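Local coordinates for protein aminotransferase (PDB 3IF2) that probably transfers amino groups between amino acids and keto acids, perhaps valine and pyruvate, using pyridoxal 5'-phosphate as its cofactor, at residues 115-120 and 303-308; 86-91 and 109-114; 272-277 and 282-287; 121-126 and 145-150. One frame throughout, in Å; residues are numbered along the deposited sequence. Where two conformers were deposited one is given.

Interaction 1 of 4, residues 115-120 and 303-308; sequences SQNAFF and VVNLAP. With PLP (pyridoxal-5'-phosphate), chain C.
Asn117 and Asn305 meet through their side-chain amides in a buried polar contact. ND2 of Asn305 donates to OD1 of Asn117 at 3.2 Å, on a lone pair in the carbonyl plane. The bond is bent, with 136° at the hydrogen, and the two amide planes stand 42° apart. Asn117 extends to the approaching amide because its CG lies roughly opposite the backbone N (chi1 -156°). Each partner has a further bond: OD1 of Asn117 also accepts from the backbone N of Asn113, while ND2 of Asn305 also donates to OD1 of Asn301.

A second set of hydrogen bonds belongs to the cofactor. The first turn of helix 115-125 turns its backbone to the phosphate, Ser115 N donating to PLP O2P at 2.8 Å and Gln116 N to PLP O1P at 3.1 Å. A helix N-terminus placed so would probably help to stabilise the negative charge.

The apolar part is the Phe119 ring, whose edge reaches the pyridine ring, CE2 lying 3.7 Å from PLP C6.

Helix 115-125 thus lies with its start at the phosphate and Asn117 turned to the end of helix 291-305, beside strand 109-112; Asn305 of the second subunit also packs on Asn117.

Interaction 2 of 4, residues 86-91 and 109-114; sequences SAFIDA and IALTNG. With PLP (pyridoxal-5'-phosphate), chain C.
Helix 86-100 packs on strand 109-112 of the large mixed sheet in the PLP-dependent aminotransferase fold, and Ile89 and Phe88 make the contact with Ile109 and Leu111. The axes of segments 86-91 and 109-112 approach to 8.9 Å, their directions 131° apart. Ile89 slides past Ile109 in the opposite direction, its CG2 4.0 Å from Ile109 CB, and its CD1 ends 3.5 Å from Ile109 O. Its CG1 also lies 4.3 Å from Leu111 CG, so one side chain spans both strand residues. Phe88, with CG anti to the backbone N (chi1 -171°), reaches Leu111 from the preceding helix position: CD2 of the ring stands 3.7 Å from Leu111 CD1, which lies at the ring edge. No hydrogen bond joins the two segments. An alanine in place of Ile89 would remove CG1, CG2 and CD1 and would probably leave Ile109 and Leu111 without their shared apolar partner. Beyond the strand, Thr112 OG1 donates to Gly114 O at 2.8 Å, across the turn leading to the cofactor. Gly114 has positive phi (87°), and a CB there would clash with PLP O1P. Around this layer, helix 311-321 packs against Phe88, Ile286 of strand 285-288 touches both Phe88 and Ile109, and helix 291-305 covers Ala110 on the other side of strand 109-112.

Interaction 3 of 4, residues 272-277 and 282-287; sequences FSLSKI and MRTGII. With PLP (pyridoxal-5'-phosphate), chain C.
Ser275 and Arg283 come together at the cofactor phosphate, and the arginine can be followed outward from CB. The bond from CA to CB points away from 272-277, but bends at chi2 (-78°) and chi3 (50°) bring the guanidinium back. NE donates to Pro280 O, which helps to fix the turn of the guanidinium. From CZ the two terminal nitrogens divide their work: NH1 donates to PLP O1P at 3.2 Å and also to Asn305 O of the second subunit, whereas NH2 points to PLP O3P at 2.4 Å, too short to be taken at face value at this resolution. Ser275 OG and the phosphorus both lie at the guanidinium edge, in its plane.

The serines add their own grip. Ser275 OG donates to PLP O3P at 2.6 Å and receives a bond from a water that in turn accepts from Thr284 N. Ser273 OG, anti to the backbone N, donates to PLP O2P at 2.5 Å while accepting from Ser275 N, closing an ST turn. Lys276 NZ reaches the aldehyde, donating to PLP O4A at 2.7 Å.

Behind the phosphate, Phe272 and Ile286 form an antiparallel hydrogen-bonded pair, Phe272 N to Ile286 O at 2.7 Å and nearly straight (173°). Leu274 N continues the ladder to Thr284 O at 3.1 Å, and Leu274 CD1 packs 3.7 Å from Thr284 CB.

A beta hairpin carrying two serines, a lysine and an arginine around the phosphate and aldehyde of PLP is typical of fold-type I aminotransferases, in which such a lysine usually forms the internal aldimine.

Interaction 4 of 4, residues 121-126 and 145-150; sequences YLFNLF and KSILLP
Ile147 meets Phe123 at about a right angle, side chain across side chain, and reaches on to Phe126 with its far methyl. The Phe123 ring receives both branches of the isoleucine: its CE1 lies 3.9 Å from Ile147 CG2, and its CD1 is 4.0 Å from Ile147 CG1. CG2 comes in obliquely to the ring. In Ile147, CG2 stands anti to the backbone N while CG1 lies beside it (chi1 -55°), and this splits the branches so that CG2 sits by the far part of the Phe123 ring and CG1 by its base. A further bend at chi2 carries CD1 to the helix end, 3.9 Å from Phe123 O, 4.0 Å from Phe126 CB and 3.6 Å from Phe126 O. Phe126 itself presents CB and its carbonyl, for its ring leads away and meets Phe4 of the second subunit.

Neighbours complete the packing. Phe123 meets Tyr158 edge-to-face, and Cys211 of strand 207-213 touches both Phe123 and Ile147. The contact thus joins the last turn of helix 115-125 to strand 142-149. A serine in place of Ile147 would probably leave the Phe123 ring and Phe126 CB without their aliphatic partner and open a gap between them.

Between the two segments no hydrogen bond forms, so within these segments the contact rests on apolar packing, with CD1 also lying against two backbone carbonyl oxygens.

In the fold
Interactions 1, 2 and 3 all touch PLP, while interaction 4 lies farther along helix 115-125, its Phe123 about 9 Å from a bound PLP (nearest side-chain approach). Interactions 2 and 3 share the large sheet, their centres 10 Å apart: Thr112 O faces Gly285 N at 3.0 Å and Ala110 O faces Ile287 N at 2.9 Å, probable hydrogen bonds between strands 109-112 and 285-288. Interaction 1 follows 109-114 directly and meets interaction 3 where Ala118 CB lies 3.7 Å from Ile287 CD1. Helix 115-125 then links interactions 1 and 4, whose centres are 16 Å apart. Interactions 1, 3 and 4 also border the second subunit, whose Tyr79 bonds the cofactor.

Interaction 1 of 4, residues 115-120 and 303-308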
# COMPACT_ATOMS: atom_id res chain seq x y z
N SER A 115 -5.96 6.39 -3.55
CA SER A 115 -6.87 5.92 -4.62
C SER A 115 -6.15 5.08 -5.68
O SER A 115 -6.77 4.27 -6.32
CB SER A 115 -7.63 7.07 -5.28
OG SER A 115 -8.66 7.50 -4.42
N GLN A 116 -4.84 5.28 -5.85
CA GLN A 116 -4.02 4.48 -6.80
C GLN A 116 -4.08 2.98 -6.43
O GLN A 116 -4.20 2.11 -7.31
CB GLN A 116 -2.56 4.95 -6.78
CG GLN A 116 -1.64 4.31 -7.87
CD GLN A 116 -2.01 4.69 -9.28
OE1 GLN A 116 -2.65 5.73 -9.51
NE2 GLN A 116 -1.59 3.87 -10.24
N ASN A 117 -4.00 2.70 -5.13
CA ASN A 117 -4.14 1.36 -4.57
C ASN A 117 -5.55 0.85 -4.91
O ASN A 117 -5.72 -0.31 -5.30
CB ASN A 117 -3.91 1.45 -3.05
CG ASN A 117 -3.46 0.16 -2.42
OD1 ASN A 117 -3.83 -0.15 -1.28
ND2 ASN A 117 -2.58 -0.55 -3.10
N ALA A 118 -6.55 1.73 -4.81
CA ALA A 118 -7.92 1.38 -5.19
C ALA A 118 -8.00 0.97 -6.68
O ALA A 118 -8.66 -0.01 -7.00
CB ALA A 118 -8.90 2.50 -4.88
N PHE A 119 -7.32 1.69 -7.57
CA PHE A 119 -7.39 1.37 -9.01
C PHE A 119 -6.63 0.11 -9.35
O PHE A 119 -7.07 -0.64 -10.22
CB PHE A 119 -6.96 2.52 -9.90
CG PHE A 119 -7.61 3.80 -9.54
CD1 PHE A 119 -9.00 3.89 -9.42
CD2 PHE A 119 -6.84 4.92 -9.28
CE1 PHE A 119 -9.61 5.09 -9.05
CE2 PHE A 119 -7.43 6.09 -8.91
CZ PHE A 119 -8.82 6.18 -8.80
N PHE A 120 -5.49 -0.13 -8.69
CA PHE A 120 -4.75 -1.38 -8.84
C PHE A 120 -5.67 -2.57 -8.48
O PHE A 120 -5.70 -3.55 -9.20
CB PHE A 120 -3.46 -1.40 -8.03
CG PHE A 120 -2.75 -2.72 -8.06
CD1 PHE A 120 -2.06 -3.12 -9.21
CD2 PHE A 120 -2.79 -3.59 -6.98
CE1 PHE A 120 -1.42 -4.37 -9.27
CE2 PHE A 120 -2.15 -4.83 -7.03
CZ PHE A 120 -1.45 -5.22 -8.18
N VAL A 303 -4.04 -9.45 2.12
CA VAL A 303 -2.93 -10.16 1.50
C VAL A 303 -1.80 -9.21 1.07
O VAL A 303 -0.63 -9.46 1.36
CB VAL A 303 -3.42 -11.04 0.29
CG1 VAL A 303 -2.28 -11.81 -0.32
CG2 VAL A 303 -4.51 -12.00 0.72
N VAL A 304 -2.16 -8.13 0.39
CA VAL A 304 -1.17 -7.18 -0.15
C VAL A 304 -0.59 -6.25 0.89
O VAL A 304 0.61 -5.96 0.83
CB VAL A 304 -1.77 -6.34 -1.29
CG1 VAL A 304 -0.75 -5.31 -1.84
CG2 VAL A 304 -2.25 -7.27 -2.43
N ASN A 305 -1.42 -5.82 1.85
CA ASN A 305 -1.06 -4.79 2.84
C ASN A 305 -1.18 -5.12 4.32
O ASN A 305 -0.72 -4.32 5.15
CB ASN A 305 -1.99 -3.58 2.59
CG ASN A 305 -1.78 -2.95 1.24
OD1 ASN A 305 -0.66 -2.87 0.75
ND2 ASN A 305 -2.86 -2.44 0.66
N LEU A 306 -1.81 -6.24 4.67
CA LEU A 306 -2.16 -6.61 6.06
C LEU A 306 -3.37 -5.72 6.44
O LEU A 306 -4.48 -6.21 6.62
CB LEU A 306 -0.98 -6.53 7.04
CG LEU A 306 -0.88 -7.58 8.14
CD1 LEU A 306 -0.76 -8.96 7.49
CD2 LEU A 306 0.35 -7.36 9.00
N ALA A 307 -3.15 -4.42 6.54
CA ALA A 307 -4.22 -3.43 6.76
C ALA A 307 -3.78 -2.12 6.09
O ALA A 307 -2.60 -1.91 5.85
CB ALA A 307 -4.50 -3.22 8.24
N PRO A 308 -4.73 -1.27 5.70
CA PRO A 308 -4.28 -0.03 5.11
C PRO A 308 -3.80 0.94 6.19
O PRO A 308 -3.98 0.73 7.40
CB PRO A 308 -5.52 0.49 4.37
CG PRO A 308 -6.69 -0.24 4.94
CD PRO A 308 -6.19 -1.29 5.87
N1 PLP C . -7.31 10.21 -9.53
C2 PLP C . -6.86 11.29 -10.27
C2A PLP C . -7.78 11.84 -11.32
C3 PLP C . -5.59 11.83 -10.02
O3 PLP C . -5.11 12.90 -10.73
C4 PLP C . -4.76 11.26 -9.03
C4A PLP C . -3.30 11.71 -8.99
O4A PLP C . -2.75 12.03 -7.93
C5 PLP C . -5.24 10.14 -8.28
C6 PLP C . -6.53 9.64 -8.56
C5A PLP C . -4.41 9.41 -7.20
O4P PLP C . -4.52 9.97 -5.91
P PLP C . -4.00 9.18 -4.62
O1P PLP C . -3.40 7.80 -4.77
O2P PLP C . -5.25 9.08 -3.81
O3P PLP C . -2.98 10.07 -4.02

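Interaction 2 of 4, residues 86-91 and 109-114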
# COMPACT_ATOMS: atom_id res chain seq x y z
N SER A 86 -11.94 1.63 11.51
CA SER A 86 -13.39 1.56 11.86
C SER A 86 -14.04 2.93 12.12
O SER A 86 -15.09 3.21 11.55
CB SER A 86 -13.61 0.72 13.12
OG SER A 86 -13.07 -0.57 12.95
N ALA A 87 -13.42 3.75 12.97
CA ALA A 87 -13.95 5.06 13.37
C ALA A 87 -14.15 5.98 12.15
O ALA A 87 -15.20 6.63 12.03
CB ALA A 87 -13.06 5.74 14.46
N PHE A 88 -13.16 6.00 11.27
CA PHE A 88 -13.22 6.80 10.03
C PHE A 88 -14.36 6.32 9.09
O PHE A 88 -15.09 7.16 8.54
CB PHE A 88 -11.86 6.80 9.31
CG PHE A 88 -11.76 7.76 8.13
CD1 PHE A 88 -12.15 9.10 8.26
CD2 PHE A 88 -11.16 7.35 6.95
CE1 PHE A 88 -12.01 10.00 7.21
CE2 PHE A 88 -11.00 8.22 5.89
CZ PHE A 88 -11.43 9.56 6.00
N ILE A 89 -14.51 5.00 8.93
CA ILE A 89 -15.60 4.45 8.12
C ILE A 89 -16.98 4.84 8.71
O ILE A 89 -17.85 5.25 7.95
CB ILE A 89 -15.49 2.87 7.93
CG1 ILE A 89 -14.35 2.53 6.95
CG2 ILE A 89 -16.83 2.24 7.46
CD1 ILE A 89 -13.97 1.07 6.97
N ASP A 90 -17.16 4.72 10.03
CA ASP A 90 -18.43 5.10 10.69
C ASP A 90 -18.74 6.59 10.48
O ASP A 90 -19.88 6.93 10.18
CB ASP A 90 -18.46 4.79 12.20
CG ASP A 90 -18.44 3.31 12.51
OD1 ASP A 90 -19.02 2.47 11.77
OD2 ASP A 90 -17.85 2.97 13.56
N ALA A 91 -17.72 7.44 10.62
CA ALA A 91 -17.85 8.88 10.37
C ALA A 91 -18.31 9.15 8.92
O ALA A 91 -19.24 9.93 8.69
CB ALA A 91 -16.54 9.59 10.65
N ILE A 109 -18.14 0.70 2.65
CA ILE A 109 -16.96 1.56 2.60
C ILE A 109 -15.72 0.81 3.05
O ILE A 109 -15.74 0.13 4.09
CB ILE A 109 -17.11 2.81 3.49
CG1 ILE A 109 -18.42 3.56 3.18
CG2 ILE A 109 -15.87 3.74 3.33
CD1 ILE A 109 -18.56 4.90 3.88
N ALA A 110 -14.66 0.94 2.25
CA ALA A 110 -13.35 0.40 2.54
C ALA A 110 -12.33 1.50 2.29
O ALA A 110 -12.61 2.46 1.57
CB ALA A 110 -13.05 -0.80 1.65
N LEU A 111 -11.17 1.36 2.92
CA LEU A 111 -10.04 2.26 2.79
C LEU A 111 -8.90 1.51 2.08
O LEU A 111 -8.75 0.28 2.25
CB LEU A 111 -9.57 2.77 4.16
CG LEU A 111 -10.57 3.49 5.06
CD1 LEU A 111 -9.92 3.92 6.39
CD2 LEU A 111 -11.13 4.68 4.36
N THR A 112 -8.12 2.27 1.29
CA THR A 112 -6.94 1.77 0.56
C THR A 112 -5.77 2.74 0.79
O THR A 112 -5.97 3.83 1.35
CB THR A 112 -7.25 1.64 -0.97
OG1 THR A 112 -7.58 2.93 -1.53
CG2 THR A 112 -8.42 0.69 -1.21
N ASN A 113 -4.55 2.34 0.41
CA ASN A 113 -3.35 3.17 0.55
C ASN A 113 -3.24 4.18 -0.62
O ASN A 113 -2.34 4.10 -1.44
CB ASN A 113 -2.07 2.31 0.66
CG ASN A 113 -2.00 1.51 1.97
OD1 ASN A 113 -2.57 1.90 3.00
ND2 ASN A 113 -1.28 0.39 1.94
N GLY A 114 -4.16 5.16 -0.62
CA GLY A 114 -4.36 6.13 -1.70
C GLY A 114 -5.33 5.55 -2.74
O GLY A 114 -5.54 4.32 -2.78
N1 PLP C . -7.31 10.21 -9.53
C2 PLP C . -6.86 11.29 -10.27
C2A PLP C . -7.78 11.84 -11.32
C3 PLP C . -5.59 11.83 -10.02
O3 PLP C . -5.11 12.90 -10.73
C4 PLP C . -4.76 11.26 -9.03
C4A PLP C . -3.30 11.71 -8.99
O4A PLP C . -2.75 12.03 -7.93
C5 PLP C . -5.24 10.14 -8.28
C6 PLP C . -6.53 9.64 -8.56
C5A PLP C . -4.41 9.41 -7.20
O4P PLP C . -4.52 9.97 -5.91
P PLP C . -4.00 9.18 -4.62
O1P PLP C . -3.40 7.80 -4.77
O2P PLP C . -5.25 9.08 -3.81
O3P PLP C . -2.98 10.07 -4.02

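Interaction 3 of 4, residues 272-277 and 282-287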
# COMPACT_ATOMS: atom_id res chain seq x y z
N PHE A 272 -12.88 8.09 -3.60
CA PHE A 272 -12.48 9.40 -3.07
C PHE A 272 -11.06 9.27 -2.56
O PHE A 272 -10.50 8.17 -2.48
CB PHE A 272 -13.39 9.87 -1.93
CG PHE A 272 -14.85 9.80 -2.24
CD1 PHE A 272 -15.54 8.60 -2.07
CD2 PHE A 272 -15.55 10.94 -2.67
CE1 PHE A 272 -16.90 8.52 -2.34
CE2 PHE A 272 -16.91 10.87 -2.94
CZ PHE A 272 -17.59 9.66 -2.77
N SER A 273 -10.48 10.41 -2.21
CA SER A 273 -9.12 10.47 -1.70
C SER A 273 -8.95 11.67 -0.77
O SER A 273 -9.68 12.66 -0.91
CB SER A 273 -8.15 10.60 -2.86
OG SER A 273 -6.81 10.56 -2.44
N LEU A 274 -8.01 11.55 0.17
CA LEU A 274 -7.60 12.65 1.06
C LEU A 274 -6.37 13.39 0.48
O LEU A 274 -5.91 14.37 1.07
CB LEU A 274 -7.29 12.15 2.47
CG LEU A 274 -8.41 11.51 3.30
CD1 LEU A 274 -7.88 11.19 4.73
CD2 LEU A 274 -9.61 12.43 3.34
N SER A 275 -5.86 12.94 -0.66
CA SER A 275 -4.66 13.56 -1.27
C SER A 275 -4.87 15.00 -1.72
O SER A 275 -4.09 15.89 -1.39
CB SER A 275 -4.17 12.71 -2.44
OG SER A 275 -3.84 11.42 -2.01
N LYS A 276 -5.99 15.23 -2.40
CA LYS A 276 -6.24 16.55 -2.99
C LYS A 276 -6.91 17.56 -2.09
O LYS A 276 -7.11 18.70 -2.49
CB LYS A 276 -6.87 16.37 -4.37
CG LYS A 276 -6.12 15.32 -5.28
CD LYS A 276 -4.65 15.68 -5.61
CE LYS A 276 -3.88 14.53 -6.24
NZ LYS A 276 -4.66 13.83 -7.29
N ILE A 277 -7.25 17.16 -0.85
CA ILE A 277 -7.66 18.11 0.17
C ILE A 277 -6.39 18.65 0.84
O ILE A 277 -6.49 19.61 1.60
CB ILE A 277 -8.71 17.58 1.24
CG1 ILE A 277 -8.15 16.55 2.23
CG2 ILE A 277 -9.90 16.97 0.52
CD1 ILE A 277 -9.13 16.17 3.36
N MSE A 282 -0.08 11.01 3.38
CA MSE A 282 -0.74 10.01 4.22
C MSE A 282 -1.28 8.79 3.47
O MSE A 282 -1.55 7.77 4.11
CB MSE A 282 -1.91 10.65 4.96
CG MSE A 282 -1.58 11.85 5.84
SE MSE A 282 -0.30 11.44 7.22
CE MSE A 282 -1.19 12.62 8.49
N ARG A 283 -1.50 8.89 2.15
CA ARG A 283 -1.96 7.78 1.31
C ARG A 283 -3.27 7.17 1.78
O ARG A 283 -3.29 6.02 2.19
CB ARG A 283 -0.87 6.68 1.19
CG ARG A 283 0.58 7.12 0.91
CD ARG A 283 0.91 7.49 -0.53
NE ARG A 283 -0.05 8.42 -1.03
CZ ARG A 283 -0.93 8.26 -2.02
NH1 ARG A 283 -0.94 7.23 -2.88
NH2 ARG A 283 -1.77 9.26 -2.17
N THR A 284 -4.36 7.93 1.69
CA THR A 284 -5.71 7.44 2.07
C THR A 284 -6.69 7.55 0.91
O THR A 284 -7.02 8.66 0.48
CB THR A 284 -6.30 8.21 3.25
OG1 THR A 284 -5.32 8.29 4.28
CG2 THR A 284 -7.58 7.52 3.77
N GLY A 285 -7.12 6.39 0.40
CA GLY A 285 -8.16 6.27 -0.62
C GLY A 285 -9.43 5.77 0.06
O GLY A 285 -9.34 5.01 1.03
N ILE A 286 -10.59 6.18 -0.44
CA ILE A 286 -11.89 5.79 0.12
C ILE A 286 -12.71 5.19 -1.02
O ILE A 286 -12.82 5.82 -2.06
CB ILE A 286 -12.67 7.01 0.67
CG1 ILE A 286 -11.82 7.84 1.67
CG2 ILE A 286 -14.01 6.57 1.29
CD1 ILE A 286 -12.43 9.23 2.05
N ILE A 287 -13.31 4.00 -0.81
CA ILE A 287 -14.17 3.35 -1.81
C ILE A 287 -15.58 3.18 -1.21
O ILE A 287 -15.71 2.61 -0.14
CB ILE A 287 -13.65 1.93 -2.25
CG1 ILE A 287 -12.29 2.01 -2.95
CG2 ILE A 287 -14.61 1.28 -3.23
CD1 ILE A 287 -11.65 0.63 -3.31
N1 PLP C . -7.31 10.21 -9.53
C2 PLP C . -6.86 11.29 -10.27
C2A PLP C . -7.78 11.84 -11.32
C3 PLP C . -5.59 11.83 -10.02
O3 PLP C . -5.11 12.90 -10.73
C4 PLP C . -4.76 11.26 -9.03
C4A PLP C . -3.30 11.71 -8.99
O4A PLP C . -2.75 12.03 -7.93
C5 PLP C . -5.24 10.14 -8.28
C6 PLP C . -6.53 9.64 -8.56
C5A PLP C . -4.41 9.41 -7.20
O4P PLP C . -4.52 9.97 -5.91
P PLP C . -4.00 9.18 -4.62
O1P PLP C . -3.40 7.80 -4.77
O2P PLP C . -5.25 9.08 -3.81
O3P PLP C . -2.98 10.07 -4.02
O HOH W 1 -3.78 10.56 0.68

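Interaction 4 of 4, residues 121-126 and 145-150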
# COMPACT_ATOMS: atom_id res chain seq x y z
N TYR A 121 -6.45 -2.44 -7.41
CA TYR A 121 -7.40 -3.48 -7.05
C TYR A 121 -8.55 -3.57 -8.06
O TYR A 121 -8.73 -4.64 -8.67
CB TYR A 121 -7.98 -3.32 -5.63
CG TYR A 121 -7.00 -3.42 -4.46
CD1 TYR A 121 -5.79 -4.12 -4.53
CD2 TYR A 121 -7.36 -2.88 -3.22
CE1 TYR A 121 -4.94 -4.21 -3.42
CE2 TYR A 121 -6.54 -2.96 -2.11
CZ TYR A 121 -5.33 -3.62 -2.20
OH TYR A 121 -4.54 -3.73 -1.09
N LEU A 122 -9.28 -2.46 -8.24
CA LEU A 122 -10.48 -2.45 -9.10
C LEU A 122 -10.22 -2.84 -10.57
O LEU A 122 -11.01 -3.59 -11.14
CB LEU A 122 -11.23 -1.10 -9.01
CG LEU A 122 -11.86 -0.68 -7.66
CD1 LEU A 122 -12.32 0.81 -7.71
CD2 LEU A 122 -13.01 -1.63 -7.22
N PHE A 123 -9.13 -2.36 -11.17
CA PHE A 123 -8.86 -2.69 -12.57
C PHE A 123 -8.42 -4.14 -12.78
O PHE A 123 -8.71 -4.73 -13.82
CB PHE A 123 -7.91 -1.70 -13.24
CG PHE A 123 -8.42 -0.26 -13.29
CD1 PHE A 123 -9.76 0.11 -13.07
CD2 PHE A 123 -7.54 0.74 -13.68
CE1 PHE A 123 -10.15 1.45 -13.16
CE2 PHE A 123 -7.94 2.05 -13.80
CZ PHE A 123 -9.25 2.41 -13.54
N ASN A 124 -7.73 -4.71 -11.80
CA ASN A 124 -7.40 -6.15 -11.80
C ASN A 124 -8.57 -7.02 -11.32
O ASN A 124 -8.61 -8.20 -11.63
CB ASN A 124 -6.12 -6.41 -11.00
CG ASN A 124 -4.89 -6.01 -11.77
OD1 ASN A 124 -4.56 -6.63 -12.80
ND2 ASN A 124 -4.20 -4.98 -11.30
N LEU A 125 -9.50 -6.43 -10.57
CA LEU A 125 -10.70 -7.14 -10.10
C LEU A 125 -11.70 -7.32 -11.24
O LEU A 125 -12.36 -8.35 -11.31
CB LEU A 125 -11.36 -6.38 -8.94
CG LEU A 125 -12.56 -6.99 -8.20
CD1 LEU A 125 -12.15 -8.26 -7.44
CD2 LEU A 125 -13.19 -5.96 -7.24
N PHE A 126 -11.80 -6.33 -12.12
CA PHE A 126 -12.75 -6.32 -13.23
C PHE A 126 -12.13 -6.32 -14.62
O PHE A 126 -12.84 -6.16 -15.58
CB PHE A 126 -13.65 -5.10 -13.07
CG PHE A 126 -14.51 -5.14 -11.86
CD1 PHE A 126 -15.53 -6.10 -11.77
CD2 PHE A 126 -14.34 -4.22 -10.81
CE1 PHE A 126 -16.36 -6.16 -10.64
CE2 PHE A 126 -15.16 -4.26 -9.67
CZ PHE A 126 -16.18 -5.24 -9.58
N LYS A 145 -11.00 -9.31 -20.68
CA LYS A 145 -11.95 -8.21 -20.61
C LYS A 145 -11.21 -6.92 -20.27
O LYS A 145 -10.17 -6.95 -19.61
CB LYS A 145 -13.08 -8.46 -19.62
CG LYS A 145 -13.88 -9.70 -19.91
CD LYS A 145 -15.24 -9.67 -19.24
CE LYS A 145 -15.97 -10.97 -19.50
NZ LYS A 145 -17.38 -10.94 -19.07
N SER A 146 -11.76 -5.80 -20.72
CA SER A 146 -11.16 -4.48 -20.54
C SER A 146 -12.00 -3.55 -19.69
O SER A 146 -13.21 -3.77 -19.54
CB SER A 146 -10.96 -3.84 -21.92
OG SER A 146 -9.91 -4.49 -22.59
N ILE A 147 -11.34 -2.53 -19.14
CA ILE A 147 -11.98 -1.44 -18.39
C ILE A 147 -12.28 -0.40 -19.48
O ILE A 147 -11.36 0.06 -20.15
CB ILE A 147 -11.05 -0.85 -17.31
CG1 ILE A 147 -10.54 -1.95 -16.35
CG2 ILE A 147 -11.75 0.25 -16.54
CD1 ILE A 147 -11.61 -2.80 -15.63
N LEU A 148 -13.56 -0.06 -19.68
CA LEU A 148 -13.97 0.90 -20.71
C LEU A 148 -13.82 2.33 -20.19
O LEU A 148 -14.43 2.68 -19.18
CB LEU A 148 -15.41 0.65 -21.19
CG LEU A 148 -16.05 1.61 -22.22
CD1 LEU A 148 -15.18 1.81 -23.44
CD2 LEU A 148 -17.40 1.09 -22.64
N LEU A 149 -13.00 3.14 -20.86
CA LEU A 149 -12.83 4.55 -20.57
C LEU A 149 -13.73 5.21 -21.62
O LEU A 149 -13.39 5.20 -22.79
CB LEU A 149 -11.36 4.98 -20.72
CG LEU A 149 -10.30 4.23 -19.90
CD1 LEU A 149 -8.95 4.91 -20.07
CD2 LEU A 149 -10.66 4.15 -18.43
N PRO A 150 -14.89 5.75 -21.21
CA PRO A 150 -15.83 6.32 -22.17
C PRO A 150 -15.39 7.60 -22.87
O PRO A 150 -16.02 8.01 -23.86
CB PRO A 150 -17.08 6.55 -21.31
CG PRO A 150 -16.56 6.88 -20.02
CD PRO A 150 -15.30 6.08 -19.83